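Local atomic coordinates of D-2-hydroxyacid dehydrogensase protein (Ketogulonicigenium vulgare, PDB entry 4LSW), a protein that probably catalyses the NAD(P)-dependent interconversion of D-2-hydroxyacids and 2-oxoacids. Residues 12-24 with 291-305. Sequence-based numbering, arbitrary orientation.
Sequences YPAWDQEPLDAAF and KAMGQLLRDNLTAHF
R298 reaches across to D16 in a salt bridge, its NE donating to D16 OD1 over 3.1 Å in a nearly straight bond (166°). OD1 lies in the guanidinium plane and takes the N-H on its anti side, somewhat out of the carboxylate plane; the two flat groups are turned 38° apart. A bend at chi3 turns the guanidinium so that P19 CG covers one face, while Q295 CA backs the other. A water donates to D16 OD1 and K291 O and accepts from R298 NH2, tying the salt bridge to the helix backbone. A side chain at G294 would run into D16 OD1; the glycine lets the carboxylate lie against the helix, D16 OD1 3.2 Å from G294 CA. Without the guanidinium, as with an alanine at R298, D16 would probably lose its charged mate and P19 CG the flat group it lies against. The extended K291 chain crosses the W15 indole at about a right angle, CE in CH-pi contact 3.8 Å from the six-membered ring's centroid. L297 CD2 sits over a face of the Y12 ring, L20 CD2 meets L301 CD1, and F24 CE1 approaches F305 CD2 at 3.5 Å, the rings oblique. Helix 14-23 and segment 291-305 run in the same direction, 19° apart, against strands 48-52 and 70-74, joining both chain ends in one domain, as in the two-segment substrate-binding domain of D-2-hydroxyacid dehydrogenases.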
# COMPACT_ATOMS: atom_id res chain seq x y z
N TYR A 12 13.12 -11.35 5.83
CA TYR A 12 11.75 -11.42 6.33
C TYR A 12 11.80 -11.43 7.85
O TYR A 12 12.84 -11.74 8.43
CB TYR A 12 11.06 -12.70 5.89
CG TYR A 12 10.82 -12.87 4.41
CD1 TYR A 12 10.19 -11.88 3.66
CD2 TYR A 12 11.21 -14.04 3.77
CE1 TYR A 12 9.98 -12.06 2.30
CE2 TYR A 12 10.99 -14.22 2.44
CZ TYR A 12 10.38 -13.24 1.70
OH TYR A 12 10.18 -13.47 0.36
N PRO A 13 10.67 -11.13 8.51
CA PRO A 13 10.63 -11.25 9.97
C PRO A 13 10.96 -12.67 10.41
O PRO A 13 10.72 -13.60 9.65
CB PRO A 13 9.17 -10.95 10.31
CG PRO A 13 8.71 -10.07 9.21
CD PRO A 13 9.41 -10.57 7.97
N ALA A 14 11.48 -12.81 11.63
CA ALA A 14 11.85 -14.12 12.16
C ALA A 14 10.72 -15.15 12.13
O ALA A 14 10.97 -16.35 11.96
CB ALA A 14 12.41 -13.97 13.57
N TRP A 15 9.48 -14.70 12.30
CA TRP A 15 8.36 -15.64 12.34
C TRP A 15 8.07 -16.28 10.97
O TRP A 15 7.35 -17.29 10.89
CB TRP A 15 7.10 -15.00 12.98
CG TRP A 15 6.62 -13.72 12.37
CD1 TRP A 15 6.31 -13.50 11.06
CD2 TRP A 15 6.33 -12.50 13.06
NE1 TRP A 15 5.87 -12.20 10.89
CE2 TRP A 15 5.87 -11.57 12.11
CE3 TRP A 15 6.42 -12.10 14.40
CZ2 TRP A 15 5.51 -10.27 12.45
CZ3 TRP A 15 6.06 -10.80 14.74
CH2 TRP A 15 5.61 -9.90 13.77
N ASP A 16 8.65 -15.71 9.92
CA ASP A 16 8.63 -16.34 8.60
C ASP A 16 9.95 -17.04 8.31
O ASP A 16 9.97 -18.12 7.72
CB ASP A 16 8.37 -15.29 7.51
CG ASP A 16 7.00 -14.67 7.63
OD1 ASP A 16 6.04 -15.43 7.88
OD2 ASP A 16 6.90 -13.44 7.46
N GLN A 17 11.04 -16.40 8.71
CA GLN A 17 12.37 -16.94 8.41
C GLN A 17 12.57 -18.32 9.03
O GLN A 17 13.05 -19.25 8.37
CB GLN A 17 13.45 -15.99 8.89
CG GLN A 17 14.82 -16.29 8.32
CD GLN A 17 14.89 -15.99 6.85
OE1 GLN A 17 14.68 -14.84 6.44
NE2 GLN A 17 15.18 -17.00 6.04
N GLU A 18 12.19 -18.47 10.29
CA GLU A 18 12.35 -19.75 10.96
C GLU A 18 11.64 -20.91 10.24
O GLU A 18 12.27 -21.92 9.95
CB GLU A 18 11.97 -19.66 12.45
CG GLU A 18 12.90 -18.75 13.24
CD GLU A 18 12.31 -18.33 14.57
OE1 GLU A 18 11.61 -19.15 15.20
OE2 GLU A 18 12.54 -17.17 14.98
N PRO A 19 10.33 -20.77 9.93
CA PRO A 19 9.71 -21.91 9.24
C PRO A 19 10.18 -22.10 7.80
O PRO A 19 10.13 -23.21 7.27
CB PRO A 19 8.21 -21.60 9.29
CG PRO A 19 8.12 -20.15 9.56
CD PRO A 19 9.32 -19.79 10.38
N LEU A 20 10.61 -21.02 7.16
CA LEU A 20 11.20 -21.13 5.83
C LEU A 20 12.48 -21.97 5.88
O LEU A 20 12.66 -22.89 5.07
CB LEU A 20 11.49 -19.75 5.23
CG LEU A 20 10.32 -19.02 4.57
CD1 LEU A 20 10.66 -17.56 4.33
CD2 LEU A 20 9.96 -19.71 3.26
N ASP A 21 13.36 -21.65 6.83
CA ASP A 21 14.63 -22.37 6.96
C ASP A 21 14.43 -23.81 7.39
O ASP A 21 15.26 -24.67 7.09
CB ASP A 21 15.56 -21.64 7.92
CG ASP A 21 16.28 -20.49 7.26
OD1 ASP A 21 16.70 -20.64 6.09
OD2 ASP A 21 16.43 -19.43 7.91
N ALA A 22 13.33 -24.08 8.09
CA ALA A 22 13.04 -25.44 8.55
C ALA A 22 12.58 -26.36 7.42
O ALA A 22 12.84 -27.57 7.45
CB ALA A 22 12.00 -25.41 9.66
N ALA A 23 11.87 -25.79 6.45
CA ALA A 23 11.31 -26.58 5.36
C ALA A 23 12.19 -26.60 4.11
O ALA A 23 12.13 -27.55 3.32
CB ALA A 23 9.93 -26.07 5.00
N PHE A 24 12.97 -25.54 3.90
CA PHE A 24 13.70 -25.39 2.65
C PHE A 24 15.18 -25.18 2.87
O PHE A 24 15.59 -24.84 3.97
CB PHE A 24 13.14 -24.19 1.86
CG PHE A 24 11.67 -24.28 1.60
CD1 PHE A 24 11.16 -25.28 0.79
CD2 PHE A 24 10.79 -23.36 2.17
CE1 PHE A 24 9.79 -25.38 0.56
CE2 PHE A 24 9.43 -23.45 1.94
CZ PHE A 24 8.93 -24.46 1.13
N LYS A 291 1.76 -11.16 9.91
CA LYS A 291 1.83 -12.61 10.05
C LYS A 291 1.04 -13.31 8.96
O LYS A 291 1.47 -14.32 8.41
CB LYS A 291 1.36 -13.07 11.43
CG LYS A 291 2.41 -12.86 12.49
CD LYS A 291 1.99 -13.42 13.82
CE LYS A 291 3.07 -13.12 14.86
NZ LYS A 291 2.75 -13.72 16.19
N ALA A 292 -0.13 -12.77 8.63
CA ALA A 292 -0.95 -13.37 7.59
C ALA A 292 -0.27 -13.31 6.21
O ALA A 292 -0.37 -14.26 5.44
CB ALA A 292 -2.33 -12.72 7.55
N MET A 293 0.40 -12.19 5.93
CA MET A 293 1.14 -12.04 4.67
C MET A 293 2.27 -13.06 4.56
O MET A 293 2.41 -13.74 3.54
CB MET A 293 1.68 -10.62 4.53
CG MET A 293 0.58 -9.58 4.38
SD MET A 293 1.20 -7.91 4.31
CE MET A 293 2.59 -8.20 3.22
N GLY A 294 3.05 -13.18 5.64
CA GLY A 294 4.14 -14.14 5.70
C GLY A 294 3.65 -15.57 5.59
O GLY A 294 4.25 -16.38 4.89
N GLN A 295 2.55 -15.87 6.27
CA GLN A 295 1.94 -17.19 6.22
C GLN A 295 1.51 -17.55 4.80
O GLN A 295 1.65 -18.69 4.36
CB GLN A 295 0.74 -17.27 7.17
CG GLN A 295 0.15 -18.67 7.32
CD GLN A 295 1.09 -19.62 8.06
OE1 GLN A 295 1.45 -19.38 9.21
NE2 GLN A 295 1.48 -20.69 7.39
N LEU A 296 0.97 -16.57 4.09
CA LEU A 296 0.49 -16.77 2.73
C LEU A 296 1.64 -17.02 1.76
O LEU A 296 1.56 -17.90 0.89
CB LEU A 296 -0.34 -15.55 2.29
CG LEU A 296 -1.09 -15.64 0.97
CD1 LEU A 296 -1.82 -16.98 0.84
CD2 LEU A 296 -2.06 -14.47 0.85
N LEU A 297 2.71 -16.25 1.91
CA LEU A 297 3.92 -16.49 1.14
C LEU A 297 4.38 -17.93 1.37
O LEU A 297 4.63 -18.67 0.42
CB LEU A 297 5.02 -15.52 1.58
CG LEU A 297 6.41 -15.83 1.00
CD1 LEU A 297 6.62 -15.15 -0.34
CD2 LEU A 297 7.48 -15.41 1.99
N ARG A 298 4.48 -18.32 2.63
CA ARG A 298 4.95 -19.67 2.92
C ARG A 298 3.97 -20.73 2.43
O ARG A 298 4.39 -21.77 1.90
CB ARG A 298 5.24 -19.81 4.41
CG ARG A 298 6.40 -18.94 4.86
CD ARG A 298 6.75 -19.16 6.32
NE ARG A 298 5.87 -18.45 7.25
CZ ARG A 298 4.98 -19.04 8.04
NH1 ARG A 298 4.82 -20.36 8.01
NH2 ARG A 298 4.24 -18.31 8.87
N ASP A 299 2.66 -20.49 2.56
CA ASP A 299 1.69 -21.48 2.13
C ASP A 299 1.72 -21.72 0.61
O ASP A 299 1.49 -22.83 0.15
CB ASP A 299 0.27 -21.13 2.58
CG ASP A 299 0.08 -21.28 4.08
OD1 ASP A 299 0.92 -21.92 4.74
OD2 ASP A 299 -0.93 -20.76 4.60
N ASN A 300 2.03 -20.68 -0.15
CA ASN A 300 2.20 -20.83 -1.59
C ASN A 300 3.39 -21.70 -1.92
O ASN A 300 3.31 -22.58 -2.78
CB ASN A 300 2.32 -19.47 -2.29
CG ASN A 300 0.97 -18.81 -2.52
OD1 ASN A 300 0.17 -19.27 -3.34
ND2 ASN A 300 0.72 -17.73 -1.79
N LEU A 301 4.51 -21.46 -1.23
CA LEU A 301 5.70 -22.27 -1.45
C LEU A 301 5.45 -23.73 -1.06
O LEU A 301 5.81 -24.65 -1.80
CB LEU A 301 6.90 -21.69 -0.68
CG LEU A 301 7.44 -20.37 -1.23
CD1 LEU A 301 8.34 -19.70 -0.20
CD2 LEU A 301 8.20 -20.60 -2.54
N THR A 302 4.80 -23.93 0.08
CA THR A 302 4.50 -25.26 0.58
C THR A 302 3.61 -26.00 -0.42
O THR A 302 3.88 -27.16 -0.77
CB THR A 302 3.81 -25.20 1.95
OG1 THR A 302 4.69 -24.56 2.89
CG2 THR A 302 3.47 -26.60 2.45
N ALA A 303 2.57 -25.33 -0.87
CA ALA A 303 1.64 -25.91 -1.83
C ALA A 303 2.36 -26.28 -3.12
O ALA A 303 2.16 -27.37 -3.66
CB ALA A 303 0.50 -24.95 -2.11
N HIS A 304 3.20 -25.39 -3.62
CA HIS A 304 3.91 -25.66 -4.87
C HIS A 304 4.74 -26.94 -4.81
O HIS A 304 4.63 -27.79 -5.70
CB HIS A 304 4.83 -24.49 -5.24
CG HIS A 304 5.68 -24.76 -6.44
ND1 HIS A 304 5.20 -24.67 -7.73
CD2 HIS A 304 6.97 -25.15 -6.54
CE1 HIS A 304 6.16 -24.98 -8.57
NE2 HIS A 304 7.25 -25.29 -7.88
N PHE A 305 5.56 -27.08 -3.78
CA PHE A 305 6.48 -28.20 -3.71
C PHE A 305 5.77 -29.50 -3.34
O PHE A 305 6.30 -30.58 -3.55
CB PHE A 305 7.64 -27.91 -2.77
CG PHE A 305 8.61 -26.90 -3.32
CD1 PHE A 305 9.42 -27.23 -4.39
CD2 PHE A 305 8.70 -25.62 -2.79
CE1 PHE A 305 10.32 -26.31 -4.92
CE2 PHE A 305 9.60 -24.70 -3.31
CZ PHE A 305 10.40 -25.04 -4.37
O HOH W 1 3.93 -15.38 9.45